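Local coordinates for protein leucine aminopeptidase 1, chloroplastic (Solanum lycopersicum, PDB 5D8N) that removes N-terminal amino acids, preferably leucine, from peptides as a magnesium-dependent homohexameric aminopeptidase of the M17 family and also acts as a protein-folding chaperone, at residues Glu461-Gly466 and Ala480-Leu485; Asp434-Val439 and Leu450-Met455; Gly263-Val268 and Pro277-Leu282. The protein carries 1 engineered substitution. All blocks are in the same frame, centred on the assembly; numbering follows the deposited sequence. Where two conformers were deposited one is given.

How the contacts relate
All three contacts lie in the catalytic domain and follow one another along the chain in the order 3, 2, 1. Contacts 1 and 3 are buried, whereas contact 2 is partly buried. Contacts 2 and 3 each reach the large mixed sheet, one at strand 450-452, outermost within this chain, and the other at strand 278-284, and their nearest atoms stay about 17 Å apart. Contact 1 joins a loop to helix 479-488 and touches contact 2 directly, with Ile481 CG1 3.4 Å from Pro454 O. The chemistry changes with place: a thioether on a threonine in contact 1, a guanidinium face on a methyl beside a valine-leucine touch in contact 2, and two aromatic rings with a proline in contact 3.

Contact 1 of 3, residues Glu461-Gly466 and Ala480-Leu485; sequences ESMKSG and AITGAL
Met463 lays its thioether over the side chain of Thr482, with SD 3.8 Å from Thr482 CB. The pair joins the loop that follows strand 450-452, here ending a 3-10 turn, to helix 479-488 of the M17 catalytic domain. Ala480, Ile481 and Ala484 of the same helix pack on Phe429 of strand 426-429, and Ala480 and Ala484 also on strand 496-501. The methionine starts with CG beside its own backbone N (chi1 -62°) and bends again at chi2 and chi3, and this folded shape brings CG and SD together onto the threonine while the two side chains cross obliquely. Met463 CG sits 4.1 Å from both Thr482 CB and Thr482 CG2; no hydrogen bond crosses between the segments, and the touch is van der Waals. The hydroxyl of Thr482 forms no hydrogen bond with residues 461-466; OG1 makes weak ones back to the carbonyls of Gly478 and Gly479. Met463 is itself tied by its backbone to Ile471, and its side chain comes within about 5 Å of that of Arg389, a predicted active-site residue. Ser462 adds a smaller touch from the same turn: its OG, hydrogen-bonded to the carbonyl of Tyr459, rests 3.9 Å from Thr482 CG2.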
ATOM      1  N   GLU A 461     -22.512  -2.361  18.836  1.00 25.61           N
ATOM      2  CA  GLU A 461     -21.524  -3.035  19.666  1.00 30.08           C
ATOM      3  C   GLU A 461     -20.129  -2.802  19.123  1.00 25.95           C
ATOM      4  O   GLU A 461     -19.207  -2.608  19.877  1.00 25.05           O
ATOM      5  CB  GLU A 461     -21.845  -4.533  19.719  1.00 41.96           C
ATOM      6  CG  GLU A 461     -20.902  -5.372  20.577  1.00 64.09           C
ATOM      7  CD  GLU A 461     -21.076  -5.179  22.083  1.00 77.63           C
ATOM      8  OE1 GLU A 461     -22.111  -4.611  22.512  1.00 80.59           O
ATOM      9  OE2 GLU A 461     -20.154  -5.563  22.840  1.00 79.07           O
ATOM     10  N   SER A 462     -19.984  -2.608  17.822  1.00 25.43           N
ATOM     11  CA  SER A 462     -18.654  -2.387  17.281  1.00 25.71           C
ATOM     12  C   SER A 462     -18.160  -0.966  17.556  1.00 22.98           C
ATOM     13  O   SER A 462     -17.064  -0.617  17.177  1.00 20.76           O
ATOM     14  CB  SER A 462     -18.654  -2.667  15.776  1.00 27.44           C
ATOM     15  OG  SER A 462     -19.391  -1.652  15.119  1.00 31.74           O
ATOM     16  N   MET A 463     -19.012  -0.114  18.120  1.00 22.32           N
ATOM     17  CA  MET A 463     -18.628   1.259  18.414  1.00 22.45           C
ATOM     18  C   MET A 463     -18.245   1.473  19.886  1.00 24.38           C
ATOM     19  O   MET A 463     -18.103   2.606  20.331  1.00 25.06           O
ATOM     20  CB  MET A 463     -19.778   2.201  18.024  1.00 21.38           C
ATOM     21  CG  MET A 463     -20.115   2.184  16.539  1.00 19.57           C
ATOM     22  SD  MET A 463     -18.804   2.844  15.495  1.00 20.93           S
ATOM     23  CE  MET A 463     -19.030   4.609  15.652  1.00 21.01           C
ATOM     24  N   LYS A 464     -18.167   0.402  20.662  1.00 25.36           N
ATOM     25  CA  LYS A 464     -17.844   0.496  22.095  1.00 27.37           C
ATOM     26  C   LYS A 464     -16.396   0.936  22.256  1.00 23.38           C
ATOM     27  O   LYS A 464     -15.544   0.583  21.451  1.00 21.49           O
ATOM     28  CB  LYS A 464     -17.982  -0.865  22.770  1.00 35.49           C
ATOM     29  CG  LYS A 464     -19.413  -1.140  23.201  1.00 48.48           C
ATOM     30  N   SER A 465     -16.140   1.724  23.291  1.00 21.55           N
ATOM     31  CA  SER A 465     -14.793   2.157  23.630  1.00 22.29           C
ATOM     32  C   SER A 465     -14.410   1.411  24.895  1.00 22.01           C
ATOM     33  O   SER A 465     -15.269   1.126  25.711  1.00 21.69           O
ATOM     34  CB  SER A 465     -14.759   3.667  23.902  1.00 20.94           C
ATOM     35  OG  SER A 465     -13.510   4.100  24.416  1.00 19.11           O
ATOM     36  N   GLY A 466     -13.114   1.211  25.089  1.00 20.61           N
ATOM     37  CA  GLY A 466     -12.600   0.655  26.330  1.00 20.31           C
ATOM     38  C   GLY A 466     -12.397   1.674  27.434  1.00 21.93           C
ATOM     39  O   GLY A 466     -12.193   1.264  28.609  1.00 20.75           O
ATOM     40  N   ALA A 480     -21.341   3.462   6.932  1.00 20.32           N
ATOM     41  CA  ALA A 480     -22.375   4.484   6.809  1.00 20.02           C
ATOM     42  C   ALA A 480     -23.486   4.257   7.815  1.00 18.22           C
ATOM     43  O   ALA A 480     -24.054   5.217   8.313  1.00 17.86           O
ATOM     44  CB  ALA A 480     -22.948   4.506   5.404  1.00 20.12           C
ATOM     45  N   ILE A 481     -23.735   2.995   8.148  1.00 17.28           N
ATOM     46  CA  ILE A 481     -24.688   2.651   9.175  1.00 17.09           C
ATOM     47  C   ILE A 481     -24.210   3.045  10.578  1.00 18.14           C
ATOM     48  O   ILE A 481     -24.977   3.633  11.354  1.00 17.41           O
ATOM     49  CB  ILE A 481     -24.996   1.152   9.155  1.00 17.40           C
ATOM     50  CG1 ILE A 481     -25.635   0.784   7.818  1.00 17.51           C
ATOM     51  CG2 ILE A 481     -25.878   0.758  10.331  1.00 18.17           C
ATOM     52  CD1 ILE A 481     -25.760  -0.697   7.594  1.00 18.48           C
ATOM     53  N   THR A 482     -22.989   2.673  10.940  1.00 18.55           N
ATOM     54  CA  THR A 482     -22.476   3.041  12.255  1.00 19.08           C
ATOM     55  C   THR A 482     -22.264   4.556  12.386  1.00 20.19           C
ATOM     56  O   THR A 482     -22.441   5.137  13.456  1.00 21.16           O
ATOM     57  CB  THR A 482     -21.176   2.307  12.606  1.00 20.72           C
ATOM     58  OG1 THR A 482     -20.209   2.478  11.550  1.00 20.25           O
ATOM     59  CG2 THR A 482     -21.442   0.826  12.855  1.00 21.69           C
ATOM     60  N   GLY A 483     -22.034   5.235  11.266  1.00 19.54           N
ATOM     61  CA  GLY A 483     -22.055   6.695  11.265  1.00 20.09           C
ATOM     62  C   GLY A 483     -23.411   7.219  11.696  1.00 20.12           C
ATOM     63  O   GLY A 483     -23.514   8.099  12.554  1.00 20.02           O
ATOM     64  N   ALA A 484     -24.462   6.633  11.134  1.00 19.89           N
ATOM     65  CA  ALA A 484     -25.825   7.008  11.520  1.00 20.36           C
ATOM     66  C   ALA A 484     -26.133   6.660  12.980  1.00 21.31           C
ATOM     67  O   ALA A 484     -26.731   7.460  13.709  1.00 19.64           O
ATOM     68  CB  ALA A 484     -26.835   6.361  10.591  1.00 21.52           C
ATOM     69  N   LEU A 485     -25.676   5.491  13.416  1.00 19.39           N
ATOM     70  CA  LEU A 485     -25.912   5.063  14.786  1.00 19.51           C
ATOM     71  C   LEU A 485     -25.162   5.953  15.772  1.00 18.72           C
ATOM     72  O   LEU A 485     -25.699   6.323  16.822  1.00 18.75           O
ATOM     73  CB  LEU A 485     -25.472   3.619  14.987  1.00 19.96           C
ATOM     74  CG  LEU A 485     -26.265   2.533  14.259  1.00 21.21           C
ATOM     75  CD1 LEU A 485     -25.585   1.188  14.426  1.00 24.71           C
ATOM     76  CD2 LEU A 485     -27.674   2.437  14.783  1.00 20.65           C
TER

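Contact 2 of 3, residues Asp434-Val439 and Leu450-Met455; sequences DLAREV and LWRMPM
Ala436, Val439 and Leu450 have the most surface buried here, followed by Arg452, and they form two separate touches inside the beta-alpha-beta unit of strand 426-429, helix 433-446 and strand 450-452, the last outermost in its sheet within this chain. At one, Ala436 CB lies over a face of the Arg452 guanidinium, 3.6 Å above its plane and offset toward the rim, with Arg452 NH1 3.8 Å from that CB. The arginine reaches the helix because its chain runs extended from CG to NE, chi1 near trans (-167°) starting it straight. At the other, Val439 CG1 meets Leu450 CD2 at 3.8 Å, and the two side chains cross at about a right angle. Leucine and valine both go on to touch strand 496-501, Leu450 at Leu500 and Val439 at Leu498. Across the subunit interface, Arg452 O accepts a hydrogen bond from Trp451 NE1 of the second subunit. The charge of Arg452 is met outside the two segments: NH2 forms a salt bridge with Asp433 and a hydrogen bond to the carbonyl of Thr430. These bonds probably restrain the turn of the guanidinium, whose weakly hydrated flat face can pack on a methyl while NH2 keeps its polar partners.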
ATOM      1  N   ASP A 434     -42.288   7.004   9.337  0.52 24.27           N
ATOM      2  CA  ASP A 434     -43.083   8.088   8.781  0.52 27.05           C
ATOM      3  C   ASP A 434     -42.191   9.161   8.152  0.52 25.27           C
ATOM      4  O   ASP A 434     -42.541   9.706   7.108  0.52 24.90           O
ATOM      5  CB  ASP A 434     -43.993   8.738   9.834  0.52 32.51           C
ATOM      6  CG  ASP A 434     -44.960   9.754   9.227  0.52 37.81           C
ATOM      7  OD1 ASP A 434     -45.803   9.324   8.415  0.52 38.20           O
ATOM      8  OD2 ASP A 434     -44.855  10.980   9.491  0.52 40.93           O
ATOM      9  N   LEU A 435     -41.110   9.544   8.828  1.00 24.20           N
ATOM     10  CA  LEU A 435     -40.256  10.601   8.315  1.00 22.13           C
ATOM     11  C   LEU A 435     -39.523  10.096   7.087  1.00 22.90           C
ATOM     12  O   LEU A 435     -39.384  10.851   6.127  1.00 25.16           O
ATOM     13  CB  LEU A 435     -39.280  11.065   9.370  1.00 21.40           C
ATOM     14  CG  LEU A 435     -38.290  12.155   8.989  1.00 20.24           C
ATOM     15  CD1 LEU A 435     -39.003  13.361   8.403  1.00 20.24           C
ATOM     16  CD2 LEU A 435     -37.450  12.536  10.196  1.00 19.55           C
ATOM     17  N   ALA A 436     -39.186   8.804   7.056  1.00 20.91           N
ATOM     18  CA  ALA A 436     -38.586   8.231   5.863  1.00 21.02           C
ATOM     19  C   ALA A 436     -39.521   8.436   4.682  1.00 22.18           C
ATOM     20  O   ALA A 436     -39.104   8.841   3.588  1.00 20.56           O
ATOM     21  CB  ALA A 436     -38.292   6.751   6.033  1.00 22.59           C
ATOM     22  N   ARG A 437     -40.795   8.127   4.902  0.50 22.57           N
ATOM     23  CA  ARG A 437     -41.798   8.234   3.851  0.50 24.94           C
ATOM     24  C   ARG A 437     -41.963   9.677   3.373  0.50 23.69           C
ATOM     25  O   ARG A 437     -42.047   9.923   2.169  0.50 23.75           O
ATOM     26  CB  ARG A 437     -43.149   7.658   4.302  0.50 28.81           C
ATOM     27  CG  ARG A 437     -44.234   7.793   3.242  0.50 33.55           C
ATOM     28  CD  ARG A 437     -45.646   7.518   3.775  0.50 40.55           C
ATOM     29  NE  ARG A 437     -45.836   8.144   5.079  0.50 42.39           N
ATOM     30  CZ  ARG A 437     -45.986   9.449   5.265  0.50 39.17           C
ATOM     31  NH1 ARG A 437     -46.280  10.261   4.254  0.50 37.43           N
ATOM     32  NH2 ARG A 437     -45.847   9.920   6.491  0.50 38.55           N
ATOM     33  N   GLU A 438     -41.985  10.628   4.301  1.00 22.56           N
ATOM     34  CA  GLU A 438     -42.051  12.045   3.945  1.00 23.32           C
ATOM     35  C   GLU A 438     -40.855  12.425   3.052  1.00 23.48           C
ATOM     36  O   GLU A 438     -41.005  13.187   2.094  1.00 21.55           O
ATOM     37  CB  GLU A 438     -42.018  12.938   5.185  1.00 26.69           C
ATOM     38  CG  GLU A 438     -43.283  13.032   6.029  1.00 31.24           C
ATOM     39  CD  GLU A 438     -43.101  13.870   7.300  1.00 34.58           C
ATOM     40  OE1 GLU A 438     -42.197  14.727   7.416  1.00 32.16           O
ATOM     41  OE2 GLU A 438     -43.819  13.605   8.281  1.00 40.56           O
ATOM     42  N   VAL A 439     -39.659  11.944   3.401  1.00 23.22           N
ATOM     43  CA  VAL A 439     -38.447  12.363   2.694  1.00 23.04           C
ATOM     44  C   VAL A 439     -38.385  11.697   1.320  1.00 21.14           C
ATOM     45  O   VAL A 439     -38.105  12.367   0.327  1.00 20.40           O
ATOM     46  CB  VAL A 439     -37.171  12.131   3.522  1.00 23.10           C
ATOM     47  CG1 VAL A 439     -35.910  12.348   2.694  1.00 21.51           C
ATOM     48  CG2 VAL A 439     -37.160  13.086   4.707  1.00 23.96           C
ATOM     49  N   LEU A 450     -32.347   9.482  -3.737  1.00 17.73           N
ATOM     50  CA  LEU A 450     -31.940   9.001  -2.426  1.00 18.68           C
ATOM     51  C   LEU A 450     -32.547   7.636  -2.152  1.00 19.00           C
ATOM     52  O   LEU A 450     -33.472   7.200  -2.836  1.00 18.36           O
ATOM     53  CB  LEU A 450     -32.275  10.030  -1.327  1.00 19.61           C
ATOM     54  CG  LEU A 450     -33.703  10.533  -1.144  1.00 20.20           C
ATOM     55  CD1 LEU A 450     -34.578   9.505  -0.445  1.00 24.42           C
ATOM     56  CD2 LEU A 450     -33.722  11.816  -0.343  1.00 21.40           C
ATOM     57  N   TRP A 451     -32.027   6.958  -1.135  1.00 19.85           N
ATOM     58  CA  TRP A 451     -32.453   5.599  -0.829  1.00 17.52           C
ATOM     59  C   TRP A 451     -32.271   5.372   0.664  1.00 18.20           C
ATOM     60  O   TRP A 451     -31.197   5.617   1.219  1.00 18.01           O
ATOM     61  CB  TRP A 451     -31.610   4.601  -1.616  1.00 17.19           C
ATOM     62  CG  TRP A 451     -32.095   3.172  -1.583  1.00 17.31           C
ATOM     63  CD1 TRP A 451     -31.680   2.180  -0.746  1.00 17.29           C
ATOM     64  CD2 TRP A 451     -33.120   2.598  -2.403  1.00 18.09           C
ATOM     65  NE1 TRP A 451     -32.328   0.995  -1.042  1.00 17.53           N
ATOM     66  CE2 TRP A 451     -33.201   1.226  -2.077  1.00 18.26           C
ATOM     67  CE3 TRP A 451     -34.010   3.128  -3.349  1.00 19.69           C
ATOM     68  CZ2 TRP A 451     -34.160   0.384  -2.637  1.00 19.33           C
ATOM     69  CZ3 TRP A 451     -34.894   2.259  -4.003  1.00 21.94           C
ATOM     70  CH2 TRP A 451     -34.964   0.891  -3.631  1.00 21.81           C
ATOM     71  N   ARG A 452     -33.319   4.873   1.314  1.00 17.97           N
ATOM     72  CA  ARG A 452     -33.210   4.554   2.718  1.00 18.05           C
ATOM     73  C   ARG A 452     -32.291   3.356   2.938  1.00 18.72           C
ATOM     74  O   ARG A 452     -32.317   2.368   2.189  1.00 19.22           O
ATOM     75  CB  ARG A 452     -34.576   4.280   3.316  1.00 17.90           C
ATOM     76  CG  ARG A 452     -34.540   4.260   4.834  1.00 19.09           C
ATOM     77  CD  ARG A 452     -35.846   3.755   5.424  1.00 19.18           C
ATOM     78  NE  ARG A 452     -35.880   3.855   6.877  1.00 20.04           N
ATOM     79  CZ  ARG A 452     -36.921   3.501   7.635  1.00 21.04           C
ATOM     80  NH1 ARG A 452     -38.053   3.132   7.079  1.00 19.67           N
ATOM     81  NH2 ARG A 452     -36.884   3.678   8.954  1.00 22.81           N
ATOM     82  N   MET A 453     -31.467   3.466   3.972  1.00 17.40           N
ATOM     83  CA  MET A 453     -30.584   2.385   4.382  1.00 18.31           C
ATOM     84  C   MET A 453     -30.859   2.061   5.841  1.00 20.28           C
ATOM     85  O   MET A 453     -31.363   2.897   6.595  1.00 21.45           O
ATOM     86  CB  MET A 453     -29.123   2.844   4.242  1.00 18.22           C
ATOM     87  CG  MET A 453     -28.738   3.143   2.809  1.00 20.72           C
ATOM     88  SD  MET A 453     -28.513   1.615   1.868  1.00 22.22           S
ATOM     89  CE  MET A 453     -26.955   1.060   2.506  1.00 22.14           C
ATOM     90  N   PRO A 454     -30.581   0.822   6.247  1.00 19.07           N
ATOM     91  CA  PRO A 454     -31.078   0.389   7.550  1.00 18.97           C
ATOM     92  C   PRO A 454     -30.181   0.869   8.687  1.00 20.75           C
ATOM     93  O   PRO A 454     -28.962   0.773   8.600  1.00 20.58           O
ATOM     94  CB  PRO A 454     -31.002  -1.136   7.438  1.00 19.75           C
ATOM     95  CG  PRO A 454     -29.833  -1.376   6.522  1.00 19.60           C
ATOM     96  CD  PRO A 454     -29.889  -0.251   5.516  1.00 18.69           C
ATOM     97  N   MET A 455     -30.778   1.263   9.801  1.00 21.25           N
ATOM     98  CA  MET A 455     -30.027   1.483  11.015  1.00 21.83           C
ATOM     99  C   MET A 455     -29.905   0.216  11.849  1.00 22.23           C
ATOM    100  O   MET A 455     -30.645   0.015  12.815  1.00 22.49           O
ATOM    101  CB  MET A 455     -30.663   2.628  11.796  1.00 24.85           C
ATOM    102  CG  MET A 455     -30.437   3.927  11.024  1.00 28.10           C
ATOM    103  SD  MET A 455     -30.886   5.403  11.932  1.00 30.30           S
ATOM    104  CE  MET A 455     -29.600   5.401  13.170  1.00 29.00           C
TER

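Contact 3 of 3, residues Gly263-Val268 and Pro277-Leu282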
ATOM      1  N   GLY A 263     -18.336  20.471  23.595  1.00 20.30           N
ATOM      2  CA  GLY A 263     -16.965  20.003  23.582  1.00 21.19           C
ATOM      3  C   GLY A 263     -16.558  19.212  22.343  1.00 20.46           C
ATOM      4  O   GLY A 263     -15.366  19.190  22.016  1.00 18.58           O
ATOM      5  N   ALA A 264     -17.502  18.519  21.698  1.00 19.65           N
ATOM      6  CA  ALA A 264     -17.162  17.757  20.508  1.00 19.21           C
ATOM      7  C   ALA A 264     -16.871  18.669  19.318  1.00 19.63           C
ATOM      8  O   ALA A 264     -15.837  18.555  18.658  1.00 22.11           O
ATOM      9  CB  ALA A 264     -18.243  16.748  20.190  1.00 21.02           C
ATOM     10  N   TYR A 265     -17.726  19.661  19.111  1.00 18.48           N
ATOM     11  CA  TYR A 265     -17.525  20.668  18.080  1.00 18.14           C
ATOM     12  C   TYR A 265     -16.245  21.472  18.323  1.00 19.28           C
ATOM     13  O   TYR A 265     -15.412  21.633  17.423  1.00 17.08           O
ATOM     14  CB  TYR A 265     -18.761  21.567  18.005  1.00 19.00           C
ATOM     15  CG  TYR A 265     -18.624  22.888  17.249  1.00 20.61           C
ATOM     16  CD1 TYR A 265     -18.140  22.947  15.953  1.00 21.31           C
ATOM     17  CD2 TYR A 265     -19.135  24.063  17.783  1.00 23.24           C
ATOM     18  CE1 TYR A 265     -18.163  24.122  15.203  1.00 19.60           C
ATOM     19  CE2 TYR A 265     -19.133  25.256  17.068  1.00 22.07           C
ATOM     20  CZ  TYR A 265     -18.641  25.288  15.777  1.00 21.20           C
ATOM     21  OH  TYR A 265     -18.733  26.468  15.062  1.00 18.43           O
ATOM     22  N   LEU A 266     -16.059  21.929  19.559  1.00 19.77           N
ATOM     23  CA  LEU A 266     -14.932  22.791  19.856  1.00 19.32           C
ATOM     24  C   LEU A 266     -13.614  22.051  19.788  1.00 19.89           C
ATOM     25  O   LEU A 266     -12.607  22.612  19.368  1.00 21.55           O
ATOM     26  CB  LEU A 266     -15.108  23.468  21.212  1.00 19.58           C
ATOM     27  CG  LEU A 266     -16.237  24.505  21.236  1.00 20.44           C
ATOM     28  CD1 LEU A 266     -16.513  25.013  22.644  1.00 22.09           C
ATOM     29  CD2 LEU A 266     -15.858  25.695  20.385  1.00 22.34           C
ATOM     30  N   ALA A 267     -13.624  20.759  20.073  1.00 19.62           N
ATOM     31  CA  ALA A 267     -12.397  19.983  19.903  1.00 20.84           C
ATOM     32  C   ALA A 267     -11.958  19.900  18.431  1.00 20.51           C
ATOM     33  O   ALA A 267     -10.782  20.005  18.115  1.00 19.81           O
ATOM     34  CB  ALA A 267     -12.586  18.582  20.456  1.00 22.85           C
ATOM     35  N   VAL A 268     -12.917  19.725  17.539  1.00 19.05           N
ATOM     36  CA  VAL A 268     -12.593  19.661  16.115  1.00 21.02           C
ATOM     37  C   VAL A 268     -12.070  20.998  15.658  1.00 20.18           C
ATOM     38  O   VAL A 268     -11.093  21.077  14.933  1.00 20.32           O
ATOM     39  CB  VAL A 268     -13.850  19.312  15.279  1.00 20.66           C
ATOM     40  CG1 VAL A 268     -13.525  19.357  13.795  1.00 20.71           C
ATOM     41  CG2 VAL A 268     -14.344  17.916  15.639  1.00 21.12           C
ATOM     42  N   PRO A 277     -14.146  29.350  14.530  1.00 24.47           N
ATOM     43  CA  PRO A 277     -15.404  28.694  14.240  1.00 24.09           C
ATOM     44  C   PRO A 277     -16.623  29.529  14.620  1.00 23.53           C
ATOM     45  O   PRO A 277     -16.502  30.420  15.444  1.00 24.31           O
ATOM     46  CB  PRO A 277     -15.378  27.500  15.171  1.00 24.72           C
ATOM     47  CG  PRO A 277     -14.646  27.995  16.358  1.00 25.61           C
ATOM     48  CD  PRO A 277     -13.609  28.948  15.841  1.00 27.32           C
ATOM     49  N   TYR A 278     -17.722  29.344  13.900  1.00 21.20           N
ATOM     50  CA  TYR A 278     -18.952  30.063  14.157  1.00 21.40           C
ATOM     51  C   TYR A 278     -20.091  29.074  14.040  1.00 21.37           C
ATOM     52  O   TYR A 278     -20.215  28.336  13.059  1.00 22.77           O
ATOM     53  CB  TYR A 278     -19.156  31.215  13.163  1.00 21.92           C
ATOM     54  CG  TYR A 278     -18.172  32.337  13.385  1.00 24.27           C
ATOM     55  CD1 TYR A 278     -18.344  33.245  14.442  1.00 27.05           C
ATOM     56  CD2 TYR A 278     -16.999  32.411  12.656  1.00 26.08           C
ATOM     57  CE1 TYR A 278     -17.372  34.180  14.770  1.00 27.26           C
ATOM     58  CE2 TYR A 278     -16.038  33.366  12.954  1.00 29.09           C
ATOM     59  CZ  TYR A 278     -16.254  34.283  13.968  1.00 29.23           C
ATOM     60  OH  TYR A 278     -15.266  35.184  14.293  1.00 33.56           O
ATOM     61  N   PHE A 279     -21.002  29.156  14.997  1.00 20.99           N
ATOM     62  CA  PHE A 279     -22.160  28.276  15.013  1.00 20.27           C
ATOM     63  C   PHE A 279     -23.327  29.113  14.497  1.00 19.61           C
ATOM     64  O   PHE A 279     -23.693  30.124  15.086  1.00 20.08           O
ATOM     65  CB  PHE A 279     -22.372  27.757  16.441  1.00 19.92           C
ATOM     66  CG  PHE A 279     -23.424  26.692  16.550  1.00 21.82           C
ATOM     67  CD1 PHE A 279     -24.771  27.025  16.622  1.00 22.14           C
ATOM     68  CD2 PHE A 279     -23.057  25.371  16.725  1.00 21.01           C
ATOM     69  CE1 PHE A 279     -25.737  26.040  16.743  1.00 21.75           C
ATOM     70  CE2 PHE A 279     -24.019  24.393  16.858  1.00 21.70           C
ATOM     71  CZ  PHE A 279     -25.359  24.716  16.851  1.00 20.12           C
ATOM     72  N   ILE A 280     -23.892  28.678  13.387  1.00 19.29           N
ATOM     73  CA  ILE A 280     -24.894  29.420  12.662  1.00 21.49           C
ATOM     74  C   ILE A 280     -26.288  28.913  12.973  1.00 21.58           C
ATOM     75  O   ILE A 280     -26.589  27.721  12.827  1.00 20.27           O
ATOM     76  CB  ILE A 280     -24.648  29.292  11.148  1.00 21.92           C
ATOM     77  CG1 ILE A 280     -23.303  29.906  10.775  1.00 20.91           C
ATOM     78  CG2 ILE A 280     -25.763  29.976  10.385  1.00 24.01           C
ATOM     79  CD1 ILE A 280     -22.824  29.497   9.399  1.00 24.13           C
ATOM     80  N   HIS A 281     -27.139  29.835  13.411  1.00 23.03           N
ATOM     81  CA  HIS A 281     -28.545  29.536  13.680  1.00 22.31           C
ATOM     82  C   HIS A 281     -29.490  30.524  13.000  1.00 21.61           C
ATOM     83  O   HIS A 281     -29.592  31.680  13.395  1.00 23.73           O
ATOM     84  CB  HIS A 281     -28.793  29.504  15.188  1.00 21.86           C
ATOM     85  CG  HIS A 281     -30.183  29.106  15.566  1.00 23.21           C
ATOM     86  ND1 HIS A 281     -30.723  29.382  16.806  1.00 23.22           N
ATOM     87  CD2 HIS A 281     -31.186  28.555  14.833  1.00 24.24           C
ATOM     88  CE1 HIS A 281     -31.957  28.905  16.857  1.00 23.92           C
ATOM     89  NE2 HIS A 281     -32.273  28.419  15.668  1.00 22.66           N
ATOM     90  N   LEU A 282     -30.138  30.085  11.936  1.00 21.10           N
ATOM     91  CA  LEU A 282     -31.189  30.880  11.296  1.00 20.86           C
ATOM     92  C   LEU A 282     -32.526  30.288  11.674  1.00 20.94           C
ATOM     93  O   LEU A 282     -32.641  29.069  11.877  1.00 21.61           O
ATOM     94  CB  LEU A 282     -31.071  30.818   9.778  1.00 19.68           C
ATOM     95  CG  LEU A 282     -29.812  31.407   9.155  1.00 20.95           C
ATOM     96  CD1 LEU A 282     -29.734  31.046   7.676  1.00 21.14           C
ATOM     97  CD2 LEU A 282     -29.833  32.913   9.298  1.00 23.21           C
TER
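Strand 278-284 of the large mixed sheet of the catalytic domain is approached at its start by the short helix 263-269, and Tyr265 of that helix makes the contact. Its CG stands anti to the backbone N (chi1 165°), which sends the ring out from the helix toward Pro277 and Phe279. The rings of Tyr265 and Phe279 form an offset edge-to-face pair with centroids 6.0 Å apart and planes at 66°. Phe279 presents its edge, and Tyr265 CE2 lies near the plane of the Phe279 ring, 3.9 Å from Phe279 CD2. Pro277 closes in on the phenol end, its CB 3.5 Å from Tyr265 OH. The hydroxyl lies against the backbone of the strand, with Tyr265 OH 3.1 Å from Tyr278 C, but forms no hydrogen bond there; its partner is the carbonyl of Ala355, itself backbone-bonded to Tyr278. The Tyr265 side chain is about 9 Å from those of Lys300 and Glu387, which bind magnesium. Tyr265 thus spans from helix 263-269 to strand 278-284 and, through its hydroxyl, to strand 347-358, an instance of the helix-on-sheet packing of the alpha/beta M17 catalytic domain.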